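Local coordinates for microcin B17-processing protein McbD (Escherichia coli str. K-12 substr. MG1655, PDB 6GRH) that takes part in processing the inactive microcin B17 precursor into the active antibiotic peptide and belongs to the YcaO family, whose cyclodehydratase members use ATP, at residues P82-A87 and S335-V340; F93-L98 and F142-D147; S173-W178 and M366-A371; P360-H365 and N376-T381. The protein carries 1 engineered substitution. One frame throughout, in Å; residues are numbered along the deposited sequence.

Contact 1: P82-A87 and S335-V340; sequences PSAAKA and SDNIFV
Apolar packing across this contact joins Ala84 to Phe339. The methyl CB of Ala84 lies 3.5 Å from CZ of Phe339, meeting the far end of the ring obliquely. Phe339 reaches the helix because its CG stands beside the backbone N and anti to the carbonyl carbon (chi1 -53°).

Polar atoms meet the helix through Asn337, without a hydrogen bond between the segments. The amide of Asn337 lies against one turn of helix 82-95: OD1 is 3.4 Å from CA of Ala84, while ND2 sits 3.6 Å from CB of Ala87 and equally far from the carbonyl O of Ser83. The bond that holds ND2 goes instead to Asp361 OD2, which probably keeps the amide beside the helix.

A side-chain-to-backbone bond shapes the loop: Asn337 N donates to Ser335 OG at 3.0 Å, an ST turn, and Asn337 is then the centre of an inverse gamma turn. Ser335 has just left the helical conformation of helix 327-334, and Phe339 begins strand 339-347. The arrangement is thus a helix-to-strand connection in the YcaO fold, with its turn packed against the first turns of helix 82-95.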
loop_
_atom_site.group_PDB
_atom_site.type_symbol
_atom_site.label_atom_id
_atom_site.label_comp_id
_atom_site.label_asym_id
_atom_site.label_seq_id
_atom_site.Cartn_x
_atom_site.Cartn_y
_atom_site.Cartn_z
ATOM N N PRO E 82 -28.048 61.908 -0.299
ATOM C CA PRO E 82 -27.771 62.937 -1.303
ATOM C C PRO E 82 -26.300 63.328 -1.507
ATOM O O PRO E 82 -25.905 63.586 -2.649
ATOM C CB PRO E 82 -28.591 64.147 -0.818
ATOM C CG PRO E 82 -28.863 63.880 0.622
ATOM C CD PRO E 82 -28.951 62.394 0.757
ATOM N N SER E 83 -25.502 63.395 -0.442
ATOM C CA SER E 83 -24.094 63.784 -0.604
ATOM C C SER E 83 -23.238 62.650 -1.214
ATOM O O SER E 83 -22.236 62.922 -1.857
ATOM C CB SER E 83 -23.490 64.307 0.712
ATOM O OG SER E 83 -23.249 63.246 1.621
ATOM N N ALA E 84 -23.633 61.391 -1.038
ATOM C CA ALA E 84 -22.987 60.288 -1.763
ATOM C C ALA E 84 -23.349 60.335 -3.256
ATOM O O ALA E 84 -22.485 60.196 -4.126
ATOM C CB ALA E 84 -23.394 58.964 -1.160
ATOM N N ALA E 85 -24.635 60.536 -3.540
ATOM C CA ALA E 85 -25.111 60.641 -4.917
ATOM C C ALA E 85 -24.404 61.792 -5.674
ATOM O O ALA E 85 -24.066 61.643 -6.848
ATOM C CB ALA E 85 -26.626 60.814 -4.941
ATOM N N LYS E 86 -24.153 62.909 -4.988
ATOM C CA LYS E 86 -23.446 64.057 -5.583
ATOM C C LYS E 86 -21.987 63.717 -5.944
ATOM O O LYS E 86 -21.511 64.077 -7.029
ATOM C CB LYS E 86 -23.500 65.273 -4.643
ATOM C CG LYS E 86 -22.986 66.579 -5.239
ATOM N N ALA E 87 -21.284 63.032 -5.043
ATOM C CA ALA E 87 -19.917 62.595 -5.310
ATOM C C ALA E 87 -19.823 61.600 -6.487
ATOM O O ALA E 87 -18.880 61.664 -7.279
ATOM C CB ALA E 87 -19.310 61.975 -4.059
ATOM N N SER E 335 -12.778 61.643 3.255
ATOM C CA SER E 335 -14.140 61.548 2.701
ATOM C C SER E 335 -15.031 60.583 3.466
ATOM O O SER E 335 -14.609 59.471 3.752
ATOM C CB SER E 335 -14.083 61.066 1.247
ATOM O OG SER E 335 -15.393 60.868 0.720
ATOM N N ASP E 336 -16.282 60.987 3.714
ATOM C CA ASP E 336 -17.306 60.101 4.288
ATOM C C ASP E 336 -17.871 59.103 3.265
ATOM O O ASP E 336 -18.562 58.169 3.653
ATOM C CB ASP E 336 -18.476 60.913 4.882
ATOM C CG ASP E 336 -18.048 61.830 6.040
ATOM O OD1 ASP E 336 -17.009 61.548 6.664
ATOM O OD2 ASP E 336 -18.737 62.845 6.333
ATOM N N ASN E 337 -17.582 59.318 1.972
ATOM C CA ASN E 337 -18.169 58.562 0.870
ATOM C C ASN E 337 -17.303 57.368 0.465
ATOM O O ASN E 337 -16.735 57.334 -0.632
ATOM C CB ASN E 337 -18.392 59.482 -0.338
ATOM C CG ASN E 337 -19.411 60.556 -0.063
ATOM O OD1 ASN E 337 -20.459 60.281 0.517
ATOM N ND2 ASN E 337 -19.108 61.795 -0.469
ATOM N N ILE E 338 -17.201 56.405 1.377
ATOM C CA ILE E 338 -16.505 55.150 1.127
ATOM C C ILE E 338 -17.495 54.049 1.483
ATOM O O ILE E 338 -18.067 54.043 2.586
ATOM C CB ILE E 338 -15.210 54.995 1.949
ATOM C CG1 ILE E 338 -14.306 56.210 1.765
ATOM C CG2 ILE E 338 -14.461 53.733 1.529
ATOM C CD1 ILE E 338 -12.967 56.118 2.483
ATOM N N PHE E 339 -17.673 53.122 0.550
ATOM C CA PHE E 339 -18.734 52.133 0.605
ATOM C C PHE E 339 -18.155 50.743 0.474
ATOM O O PHE E 339 -17.107 50.550 -0.145
ATOM C CB PHE E 339 -19.755 52.401 -0.519
ATOM C CG PHE E 339 -20.257 53.796 -0.504
ATOM C CD1 PHE E 339 -21.164 54.191 0.464
ATOM C CD2 PHE E 339 -19.722 54.749 -1.365
ATOM C CE1 PHE E 339 -21.571 55.509 0.548
ATOM C CE2 PHE E 339 -20.141 56.053 -1.306
ATOM C CZ PHE E 339 -21.070 56.441 -0.347
ATOM N N VAL E 340 -18.852 49.788 1.069
ATOM C CA VAL E 340 -18.483 48.408 0.994
ATOM C C VAL E 340 -19.589 47.681 0.243
ATOM O O VAL E 340 -20.683 47.493 0.780
ATOM C CB VAL E 340 -18.343 47.804 2.399
ATOM C CG1 VAL E 340 -17.877 46.370 2.304
ATOM C CG2 VAL E 340 -17.399 48.636 3.269
#

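Contact 2: F93-L98 and F142-D147; sequences FQISSL and FYPDRD
Leu98 and Phe142 make a CH-pi contact: CD1 of Leu98 stands over one face of the Phe142 ring, 3.7 Å from its centroid and 23° off the ring normal. The methyl is displaced toward the rim, so that CE1 of Phe142 is its nearest ring atom at 3.4 Å. The two side chains cross at about a right angle.

Ile95 spreads its two branches over Phe142, Tyr143 and Pro144. Its CD1 comes to the edge of the Tyr143 ring, near the ring plane, at 3.7 Å from CD1 of Tyr143. The other branch, CG2, is anti to the backbone N and touches both the carbonyl O of Phe142 and, at 3.9 Å, CD of Pro144.

That same carbonyl O has a polar partner in a bridging water, which donates to Phe142 O at 2.7 Å and accepts from Ser96 OG at 2.7 Å. No direct hydrogen bond joins the segments, and the water provides a polar link where the backbones run close. Ser96 OG also accepts from Leu98 N at 3.1 Å, with an N-H...O angle of 160°. This ST turn bends the chain after Ile95, consistent with Leu98 being turned toward Phe142.

Farther out, the Phe142 side chain packs on Glu102 and Ile103 and meets the ring of His106, while Tyr143 leans on Leu364. The contact therefore joins the last part of the 82-95 region to the loop between strands 121-125 and 151-154, with helix 100-105 packed beside Phe142.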
loop_
_atom_site.group_PDB
_atom_site.type_symbol
_atom_site.label_atom_id
_atom_site.label_comp_id
_atom_site.label_asym_id
_atom_site.label_seq_id
_atom_site.Cartn_x
_atom_site.Cartn_y
_atom_site.Cartn_z
ATOM N N PHE E 93 -19.382 62.406 -14.152
ATOM C CA PHE E 93 -19.242 63.569 -15.042
ATOM C C PHE E 93 -17.845 63.693 -15.674
ATOM O O PHE E 93 -17.730 64.154 -16.799
ATOM C CB PHE E 93 -19.610 64.850 -14.315
ATOM C CG PHE E 93 -19.768 66.041 -15.220
ATOM C CD1 PHE E 93 -20.893 66.163 -16.031
ATOM C CD2 PHE E 93 -18.804 67.054 -15.249
ATOM C CE1 PHE E 93 -21.046 67.260 -16.866
ATOM C CE2 PHE E 93 -18.956 68.155 -16.083
ATOM C CZ PHE E 93 -20.080 68.258 -16.890
ATOM N N GLN E 94 -16.795 63.236 -14.987
ATOM C CA GLN E 94 -15.433 63.237 -15.575
ATOM C C GLN E 94 -15.129 62.021 -16.453
ATOM O O GLN E 94 -14.226 62.043 -17.280
ATOM C CB GLN E 94 -14.388 63.242 -14.477
ATOM C CG GLN E 94 -14.479 64.400 -13.520
ATOM C CD GLN E 94 -13.481 64.239 -12.401
ATOM O OE1 GLN E 94 -12.269 64.129 -12.641
ATOM N NE2 GLN E 94 -13.982 64.181 -11.176
ATOM N N ILE E 95 -15.854 60.943 -16.230
ATOM C CA ILE E 95 -15.535 59.655 -16.840
ATOM C C ILE E 95 -16.073 59.569 -18.276
ATOM O O ILE E 95 -15.344 59.152 -19.175
ATOM C CB ILE E 95 -15.985 58.517 -15.901
ATOM C CG1 ILE E 95 -15.109 58.575 -14.627
ATOM C CG2 ILE E 95 -15.851 57.149 -16.565
ATOM C CD1 ILE E 95 -15.540 57.664 -13.502
ATOM N N SER E 96 -17.324 59.973 -18.493
ATOM C CA SER E 96 -17.882 60.094 -19.855
ATOM C C SER E 96 -18.000 61.568 -20.246
ATOM O O SER E 96 -17.755 62.455 -19.437
ATOM C CB SER E 96 -19.256 59.425 -19.926
ATOM O OG SER E 96 -20.260 60.216 -19.298
ATOM N N SER E 97 -18.405 61.825 -21.487
ATOM C CA SER E 97 -18.737 63.186 -21.919
ATOM C C SER E 97 -20.206 63.559 -21.627
ATOM O O SER E 97 -20.653 64.626 -22.035
ATOM C CB SER E 97 -18.427 63.365 -23.414
ATOM O OG SER E 97 -19.344 62.665 -24.248
ATOM N N LEU E 98 -20.956 62.704 -20.923
ATOM C CA LEU E 98 -22.389 62.952 -20.712
ATOM C C LEU E 98 -22.607 64.033 -19.648
ATOM O O LEU E 98 -21.767 64.225 -18.765
ATOM C CB LEU E 98 -23.111 61.667 -20.323
ATOM C CG LEU E 98 -22.929 60.504 -21.301
ATOM C CD1 LEU E 98 -23.539 59.251 -20.712
ATOM C CD2 LEU E 98 -23.518 60.807 -22.671
ATOM N N PHE E 142 -21.543 55.324 -19.170
ATOM C CA PHE E 142 -21.184 56.163 -18.021
ATOM C C PHE E 142 -19.855 55.782 -17.378
ATOM O O PHE E 142 -19.247 56.595 -16.695
ATOM C CB PHE E 142 -22.294 56.102 -16.951
ATOM C CG PHE E 142 -23.597 56.697 -17.405
ATOM C CD1 PHE E 142 -23.844 58.058 -17.252
ATOM C CD2 PHE E 142 -24.572 55.907 -17.996
ATOM C CE1 PHE E 142 -25.044 58.622 -17.693
ATOM C CE2 PHE E 142 -25.773 56.464 -18.441
ATOM C CZ PHE E 142 -26.008 57.817 -18.293
ATOM N N TYR E 143 -19.429 54.539 -17.573
ATOM C CA TYR E 143 -18.311 53.966 -16.821
ATOM C C TYR E 143 -17.770 52.770 -17.597
ATOM O O TYR E 143 -18.058 51.624 -17.245
ATOM C CB TYR E 143 -18.769 53.575 -15.410
ATOM C CG TYR E 143 -17.640 53.214 -14.476
ATOM C CD1 TYR E 143 -16.903 54.191 -13.830
ATOM C CD2 TYR E 143 -17.300 51.883 -14.243
ATOM C CE1 TYR E 143 -15.857 53.857 -12.968
ATOM C CE2 TYR E 143 -16.256 51.544 -13.399
ATOM C CZ TYR E 143 -15.543 52.524 -12.752
ATOM O OH TYR E 143 -14.514 52.148 -11.932
ATOM N N PRO E 144 -17.007 53.039 -18.672
ATOM C CA PRO E 144 -16.619 51.956 -19.583
ATOM C C PRO E 144 -15.437 51.125 -19.113
ATOM O O PRO E 144 -15.326 49.973 -19.538
ATOM C CB PRO E 144 -16.273 52.695 -20.889
ATOM C CG PRO E 144 -15.849 54.059 -20.455
ATOM C CD PRO E 144 -16.651 54.369 -19.216
ATOM N N ASP E 145 -14.576 51.698 -18.273
ATOM C CA ASP E 145 -13.374 51.024 -17.769
ATOM C C ASP E 145 -13.554 50.553 -16.321
ATOM O O ASP E 145 -13.755 51.359 -15.424
ATOM C CB ASP E 145 -12.157 51.950 -17.894
ATOM C CG ASP E 145 -11.890 52.370 -19.335
ATOM O OD1 ASP E 145 -11.845 51.504 -20.221
ATOM O OD2 ASP E 145 -11.760 53.572 -19.615
ATOM N N ARG E 146 -13.509 49.234 -16.120
ATOM C CA ARG E 146 -13.687 48.581 -14.825
ATOM C C ARG E 146 -12.447 47.750 -14.477
ATOM O O ARG E 146 -11.722 47.294 -15.363
ATOM C CB ARG E 146 -14.846 47.575 -14.899
ATOM C CG ARG E 146 -16.273 48.105 -14.916
ATOM C CD ARG E 146 -16.767 48.647 -16.235
ATOM N NE ARG E 146 -16.264 47.944 -17.408
ATOM C CZ ARG E 146 -16.717 46.785 -17.892
ATOM N NH1 ARG E 146 -17.709 46.112 -17.300
ATOM N NH2 ARG E 146 -16.144 46.282 -18.988
ATOM N N ASP E 147 -12.242 47.507 -13.188
ATOM C CA ASP E 147 -11.210 46.578 -12.720
ATOM C C ASP E 147 -11.509 46.107 -11.313
ATOM O O ASP E 147 -12.546 46.476 -10.749
ATOM C CB ASP E 147 -9.799 47.181 -12.864
ATOM C CG ASP E 147 -9.502 48.313 -11.873
ATOM O OD1 ASP E 147 -10.153 48.428 -10.805
ATOM O OD2 ASP E 147 -8.584 49.092 -12.205
HETATM O O HOH W 1 -20.282 59.072 -16.855
#

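Contact 3: S173-W178 and M366-A371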
loop_
_atom_site.group_PDB
_atom_site.type_symbol
_atom_site.label_atom_id
_atom_site.label_comp_id
_atom_site.label_asym_id
_atom_site.label_seq_id
_atom_site.Cartn_x
_atom_site.Cartn_y
_atom_site.Cartn_z
ATOM N N SER E 173 -2.469 54.337 -3.043
ATOM C CA SER E 173 -1.055 54.698 -2.826
ATOM C C SER E 173 -0.231 54.614 -4.103
ATOM O O SER E 173 0.582 55.482 -4.376
ATOM C CB SER E 173 -0.391 53.838 -1.742
ATOM O OG SER E 173 -1.009 54.061 -0.475
ATOM N N LEU E 174 -0.457 53.583 -4.888
ATOM C CA LEU E 174 0.301 53.370 -6.115
ATOM C C LEU E 174 -0.001 54.434 -7.173
ATOM O O LEU E 174 0.915 54.891 -7.857
ATOM C CB LEU E 174 -0.015 51.991 -6.684
ATOM C CG LEU E 174 0.597 51.635 -8.045
ATOM C CD1 LEU E 174 2.122 51.564 -7.996
ATOM C CD2 LEU E 174 0.007 50.340 -8.559
ATOM N N LEU E 175 -1.281 54.773 -7.334
ATOM C CA LEU E 175 -1.687 55.814 -8.282
ATOM C C LEU E 175 -1.139 57.187 -7.928
ATOM O O LEU E 175 -0.681 57.903 -8.811
ATOM C CB LEU E 175 -3.205 55.892 -8.415
ATOM C CG LEU E 175 -3.823 54.712 -9.158
ATOM C CD1 LEU E 175 -5.302 54.559 -8.812
ATOM C CD2 LEU E 175 -3.630 54.846 -10.658
ATOM N N LEU E 176 -1.173 57.556 -6.650
ATOM C CA LEU E 176 -0.582 58.826 -6.226
ATOM C C LEU E 176 0.932 58.854 -6.486
ATOM O O LEU E 176 1.458 59.846 -7.003
ATOM C CB LEU E 176 -0.878 59.131 -4.760
ATOM C CG LEU E 176 -0.575 60.597 -4.440
ATOM C CD1 LEU E 176 -1.554 61.508 -5.169
ATOM C CD2 LEU E 176 -0.605 60.869 -2.945
ATOM N N TYR E 177 1.612 57.757 -6.154
ATOM C CA TYR E 177 3.050 57.597 -6.454
ATOM C C TYR E 177 3.336 57.676 -7.955
ATOM O O TYR E 177 4.247 58.397 -8.384
ATOM C CB TYR E 177 3.568 56.264 -5.931
ATOM C CG TYR E 177 4.951 55.903 -6.424
ATOM C CD1 TYR E 177 6.068 56.583 -5.968
ATOM C CD2 TYR E 177 5.137 54.891 -7.335
ATOM C CE1 TYR E 177 7.342 56.260 -6.407
ATOM C CE2 TYR E 177 6.400 54.558 -7.789
ATOM C CZ TYR E 177 7.499 55.236 -7.319
ATOM O OH TYR E 177 8.744 54.896 -7.764
ATOM N N TRP E 178 2.550 56.937 -8.734
ATOM C CA TRP E 178 2.643 56.985 -10.193
ATOM C C TRP E 178 2.529 58.427 -10.716
ATOM O O TRP E 178 3.404 58.894 -11.450
ATOM C CB TRP E 178 1.554 56.118 -10.816
ATOM C CG TRP E 178 1.449 56.211 -12.314
ATOM C CD1 TRP E 178 0.350 56.585 -13.043
ATOM C CD2 TRP E 178 2.466 55.898 -13.259
ATOM N NE1 TRP E 178 0.622 56.507 -14.378
ATOM C CE2 TRP E 178 1.914 56.092 -14.544
ATOM C CE3 TRP E 178 3.793 55.456 -13.148
ATOM C CZ2 TRP E 178 2.646 55.873 -15.714
ATOM C CZ3 TRP E 178 4.522 55.227 -14.319
ATOM C CH2 TRP E 178 3.945 55.445 -15.582
ATOM N N MET E 366 -7.714 51.834 -11.636
ATOM C CA MET E 366 -6.284 52.156 -11.719
ATOM C C MET E 366 -5.722 52.422 -13.113
ATOM O O MET E 366 -4.498 52.544 -13.272
ATOM C CB MET E 366 -5.457 51.072 -11.004
ATOM C CG MET E 366 -5.243 49.776 -11.755
ATOM S SD MET E 366 -4.126 48.689 -10.840
ATOM C CE MET E 366 -2.538 49.465 -11.086
ATOM N N ASN E 367 -6.590 52.515 -14.113
ATOM C CA ASN E 367 -6.164 52.798 -15.482
ATOM C C ASN E 367 -6.328 54.286 -15.838
ATOM O O ASN E 367 -7.370 54.693 -16.336
ATOM C CB ASN E 367 -6.966 51.926 -16.451
ATOM C CG ASN E 367 -6.552 52.116 -17.893
ATOM O OD1 ASN E 367 -5.539 52.754 -18.186
ATOM N ND2 ASN E 367 -7.336 51.549 -18.809
ATOM N N ASN E 368 -5.304 55.101 -15.618
ATOM C CA ASN E 368 -5.458 56.519 -15.978
ATOM C C ASN E 368 -5.209 56.802 -17.491
ATOM O O ASN E 368 -5.275 57.942 -17.898
ATOM C CB ASN E 368 -4.735 57.487 -15.007
ATOM C CG ASN E 368 -3.374 57.017 -14.623
ATOM O OD1 ASN E 368 -3.075 56.785 -13.438
ATOM N ND2 ASN E 368 -2.546 56.804 -15.633
ATOM N N SER E 369 -4.954 55.765 -18.304
ATOM C CA SER E 369 -5.061 55.876 -19.773
ATOM C C SER E 369 -6.509 55.719 -20.277
ATOM O O SER E 369 -6.776 55.942 -21.444
ATOM C CB SER E 369 -4.168 54.850 -20.483
ATOM O OG SER E 369 -4.811 53.589 -20.607
ATOM N N GLY E 370 -7.424 55.292 -19.410
ATOM C CA GLY E 370 -8.827 55.126 -19.779
ATOM C C GLY E 370 -9.643 56.259 -19.217
ATOM O O GLY E 370 -9.132 57.327 -18.984
ATOM N N ALA E 371 -10.921 55.995 -18.990
ATOM C CA ALA E 371 -11.875 56.993 -18.529
ATOM C C ALA E 371 -11.944 56.939 -16.986
ATOM O O ALA E 371 -12.540 56.031 -16.394
ATOM C CB ALA E 371 -13.229 56.721 -19.160
#
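The backbone of 173-178 is regular helix, with Trp178 N bonded to Leu174 O at 2.8 Å, whereas 366-371 is a loop containing a type I beta turn from Asn367 to Gly370. The turn is closed by Gly370 N to Asn367 O and reinforced by the Asn367 side chain, whose OD1 accepts from Ser369 OG on a lone pair in the carbonyl plane. The two backbones stay well apart, Leu175 CA and Met366 CA being 6.8 Å from each other, so side chains bridge the gap.

Met366 and Leu174 meet methyl to methyl, CE to CD2 at 3.7 Å. The methionine chain is bent at chi3 (-74°), which brings its methyl round to Leu174. Leu175 crosses Met366 at about a right angle, putting CD1 near the CB of Met366, while its CD2 touches both Met366 O and Asn368 OD1, the latter 3.4 Å away.

The Asn368 amide lies at the edge of the Trp178 indole, almost coplanar with it (planes 4° apart). OD1 of Asn368 is 3.5 Å from CD1 of Trp178. ND2 and NE1 are close, but both are donors and make no bond; the indole N-H is instead satisfied by Lys391 O.

Leu175 also touches Phe363, and Arg388 makes a cation-pi contact with the indole. The arrangement is a buried helix-to-loop packing in the YcaO fold, in which the face of helix 157-180 that meets the turn also packs against the C-terminal residues Pro394 and Phe395.

Contact 4: P360-H365 and N376-T381; sequences PDFFLH and NKIYHT
An Asx turn at Asn376 shapes the second half of this contact between two parts of the long loop region after strand 350-358. Asn376 OD1 accepts from Ile378 N at 3.1 Å, in the carbonyl plane, and more weakly from Tyr379 N. With OD1 turned back on its own chain, ND2 of Asn376 is set over the centre of the Phe363 ring, 3.3 Å above its plane; amide and ring planes are 87° apart. ND2 also bonds to Asn373 O.

The backbones are joined by Lys377 N to Asp361 O at 2.8 Å, the donor tilted 28° from the carbonyl plane. Beyond that bond the Asp361 and Lys377 side chains run side by side, and Lys377, bent at chi2 and chi4, brings NZ to within 3.7 Å of Asp361 OD1 in a long salt bridge. Asp361 OD2 has a closer partner in Asn337 ND2; Ser335 OG is nearer still, but doubtfully short.

Apolar groups form the remaining layer, which in the YcaO fold rests on helices 157-180 and 327-334. Ile378 splits between two rings: CG2 approaches CE2 of Phe362 at 3.9 Å, and CD1 lies 4.0 Å from CE2 of Phe363. CB of Tyr379 meets CZ of Phe363 at 3.7 Å, while the Tyr379 hydroxyl bonds to Glu389.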
loop_
_atom_site.group_PDB
_atom_site.type_symbol
_atom_site.label_atom_id
_atom_site.label_comp_id
_atom_site.label_asym_id
_atom_site.label_seq_id
_atom_site.Cartn_x
_atom_site.Cartn_y
_atom_site.Cartn_z
ATOM N N PRO E 360 -16.093 57.247 -4.787
ATOM C CA PRO E 360 -15.965 58.262 -5.865
ATOM C C PRO E 360 -15.115 59.480 -5.500
ATOM O O PRO E 360 -14.863 60.309 -6.371
ATOM C CB PRO E 360 -17.415 58.678 -6.125
ATOM C CG PRO E 360 -18.080 58.500 -4.791
ATOM C CD PRO E 360 -17.439 57.272 -4.180
ATOM N N ASP E 361 -14.707 59.606 -4.231
ATOM C CA ASP E 361 -13.742 60.623 -3.807
ATOM C C ASP E 361 -12.267 60.209 -3.895
ATOM O O ASP E 361 -11.368 61.020 -3.618
ATOM C CB ASP E 361 -14.090 61.080 -2.390
ATOM C CG ASP E 361 -15.334 61.956 -2.362
ATOM O OD1 ASP E 361 -15.552 62.720 -3.332
ATOM O OD2 ASP E 361 -16.103 61.880 -1.375
ATOM N N PHE E 362 -12.025 58.966 -4.296
ATOM C CA PHE E 362 -10.700 58.461 -4.582
ATOM C C PHE E 362 -10.748 57.962 -6.031
ATOM O O PHE E 362 -11.806 58.044 -6.692
ATOM C CB PHE E 362 -10.375 57.296 -3.634
ATOM C CG PHE E 362 -10.131 57.698 -2.191
ATOM C CD1 PHE E 362 -11.191 57.992 -1.343
ATOM C CD2 PHE E 362 -8.850 57.723 -1.671
ATOM C CE1 PHE E 362 -10.977 58.340 -0.021
ATOM C CE2 PHE E 362 -8.626 58.080 -0.340
ATOM C CZ PHE E 362 -9.693 58.375 0.487
ATOM N N PHE E 363 -9.634 57.441 -6.534
ATOM C CA PHE E 363 -9.660 56.805 -7.862
ATOM C C PHE E 363 -10.605 55.596 -7.898
ATOM O O PHE E 363 -10.535 54.724 -7.045
ATOM C CB PHE E 363 -8.261 56.426 -8.313
ATOM C CG PHE E 363 -7.386 57.613 -8.544
ATOM C CD1 PHE E 363 -7.504 58.347 -9.722
ATOM C CD2 PHE E 363 -6.477 58.019 -7.586
ATOM C CE1 PHE E 363 -6.713 59.445 -9.944
ATOM C CE2 PHE E 363 -5.673 59.110 -7.801
ATOM C CZ PHE E 363 -5.791 59.842 -8.971
ATOM N N LEU E 364 -11.520 55.579 -8.866
ATOM C CA LEU E 364 -12.473 54.457 -8.997
ATOM C C LEU E 364 -11.833 53.205 -9.590
ATOM O O LEU E 364 -12.323 52.102 -9.378
ATOM C CB LEU E 364 -13.718 54.874 -9.807
ATOM C CG LEU E 364 -14.756 55.659 -8.997
ATOM C CD1 LEU E 364 -15.830 56.237 -9.896
ATOM C CD2 LEU E 364 -15.406 54.819 -7.913
ATOM N N HIS E 365 -10.761 53.372 -10.342
ATOM C CA HIS E 365 -10.010 52.247 -10.866
ATOM C C HIS E 365 -8.583 52.713 -11.153
ATOM O O HIS E 365 -8.286 53.881 -10.954
ATOM C CB HIS E 365 -10.709 51.700 -12.119
ATOM C CG HIS E 365 -10.821 52.690 -13.229
ATOM N ND1 HIS E 365 -9.752 53.040 -14.022
ATOM C CD2 HIS E 365 -11.889 53.363 -13.716
ATOM C CE1 HIS E 365 -10.149 53.911 -14.931
ATOM N NE2 HIS E 365 -11.446 54.114 -14.776
ATOM N N ASN E 376 -10.233 64.276 -7.744
ATOM C CA ASN E 376 -10.867 63.620 -6.594
ATOM C C ASN E 376 -10.245 64.195 -5.301
ATOM O O ASN E 376 -9.559 65.223 -5.370
ATOM C CB ASN E 376 -10.783 62.074 -6.734
ATOM C CG ASN E 376 -9.360 61.564 -6.921
ATOM O OD1 ASN E 376 -8.457 61.905 -6.156
ATOM N ND2 ASN E 376 -9.159 60.731 -7.935
ATOM N N LYS E 377 -10.503 63.591 -4.138
ATOM C CA LYS E 377 -9.987 64.154 -2.879
ATOM C C LYS E 377 -8.495 63.952 -2.620
ATOM O O LYS E 377 -7.964 64.557 -1.690
ATOM C CB LYS E 377 -10.798 63.669 -1.679
ATOM C CG LYS E 377 -12.239 64.146 -1.676
ATOM C CD LYS E 377 -12.341 65.646 -1.423
ATOM C CE LYS E 377 -13.767 66.170 -1.516
ATOM N NZ LYS E 377 -14.752 65.319 -0.789
ATOM N N ILE E 378 -7.800 63.150 -3.427
ATOM C CA ILE E 378 -6.332 63.003 -3.270
ATOM C C ILE E 378 -5.499 63.440 -4.477
ATOM O O ILE E 378 -4.265 63.399 -4.426
ATOM C CB ILE E 378 -5.946 61.568 -2.870
ATOM C CG1 ILE E 378 -6.321 60.567 -3.974
ATOM C CG2 ILE E 378 -6.630 61.193 -1.560
ATOM C CD1 ILE E 378 -5.659 59.226 -3.819
ATOM N N TYR E 379 -6.152 63.845 -5.564
ATOM C CA TYR E 379 -5.431 64.329 -6.730
ATOM C C TYR E 379 -6.312 65.272 -7.548
ATOM O O TYR E 379 -7.531 65.137 -7.555
ATOM C CB TYR E 379 -4.957 63.148 -7.575
ATOM C CG TYR E 379 -3.990 63.527 -8.666
ATOM C CD1 TYR E 379 -2.643 63.703 -8.390
ATOM C CD2 TYR E 379 -4.424 63.711 -9.983
ATOM C CE1 TYR E 379 -1.745 64.046 -9.383
ATOM C CE2 TYR E 379 -3.535 64.054 -10.987
ATOM C CZ TYR E 379 -2.190 64.220 -10.683
ATOM O OH TYR E 379 -1.286 64.583 -11.665
ATOM N N HIS E 380 -5.679 66.248 -8.193
ATOM C CA HIS E 380 -6.339 67.110 -9.181
ATOM C C HIS E 380 -5.391 67.245 -10.366
ATOM O O HIS E 380 -4.173 67.302 -10.173
ATOM C CB HIS E 380 -6.675 68.493 -8.587
ATOM C CG HIS E 380 -7.736 69.237 -9.347
ATOM N ND1 HIS E 380 -7.447 70.132 -10.361
ATOM C CD2 HIS E 380 -9.088 69.216 -9.245
ATOM C CE1 HIS E 380 -8.573 70.635 -10.840
ATOM N NE2 HIS E 380 -9.583 70.087 -10.186
ATOM N N THR E 381 -5.945 67.280 -11.583
ATOM C CA THR E 381 -5.155 67.492 -12.807
ATOM C C THR E 381 -4.135 68.616 -12.625
ATOM O O THR E 381 -4.464 69.681 -12.095
ATOM C CB THR E 381 -6.046 67.836 -14.018
ATOM O OG1 THR E 381 -6.887 66.725 -14.316
ATOM C CG2 THR E 381 -5.201 68.156 -15.263
#

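How the contacts relate
Contacts 1 and 2 share helix 82-95, one near each end, with centres about 17 Å apart. Along the chain contact 2 is nested inside the loop closed by contact 1 and closes before contacts 3 and 4 open; contact 3 crosses both 1 and 4, their segments alternating. Contact 4 touches all the others: Asp361 joins it to Asn337 of contact 1, His365 meets Asp145 and Tyr143 of contact 2, and His365 NE2 bonds to Ala371 of contact 3, whose centre is about 10 Å away. Asp145 and Asp147 link contact 2 to the backbone of contact 3. Residues 360-381 thus tie helices 82-95 and 157-180 together within the YcaO family region.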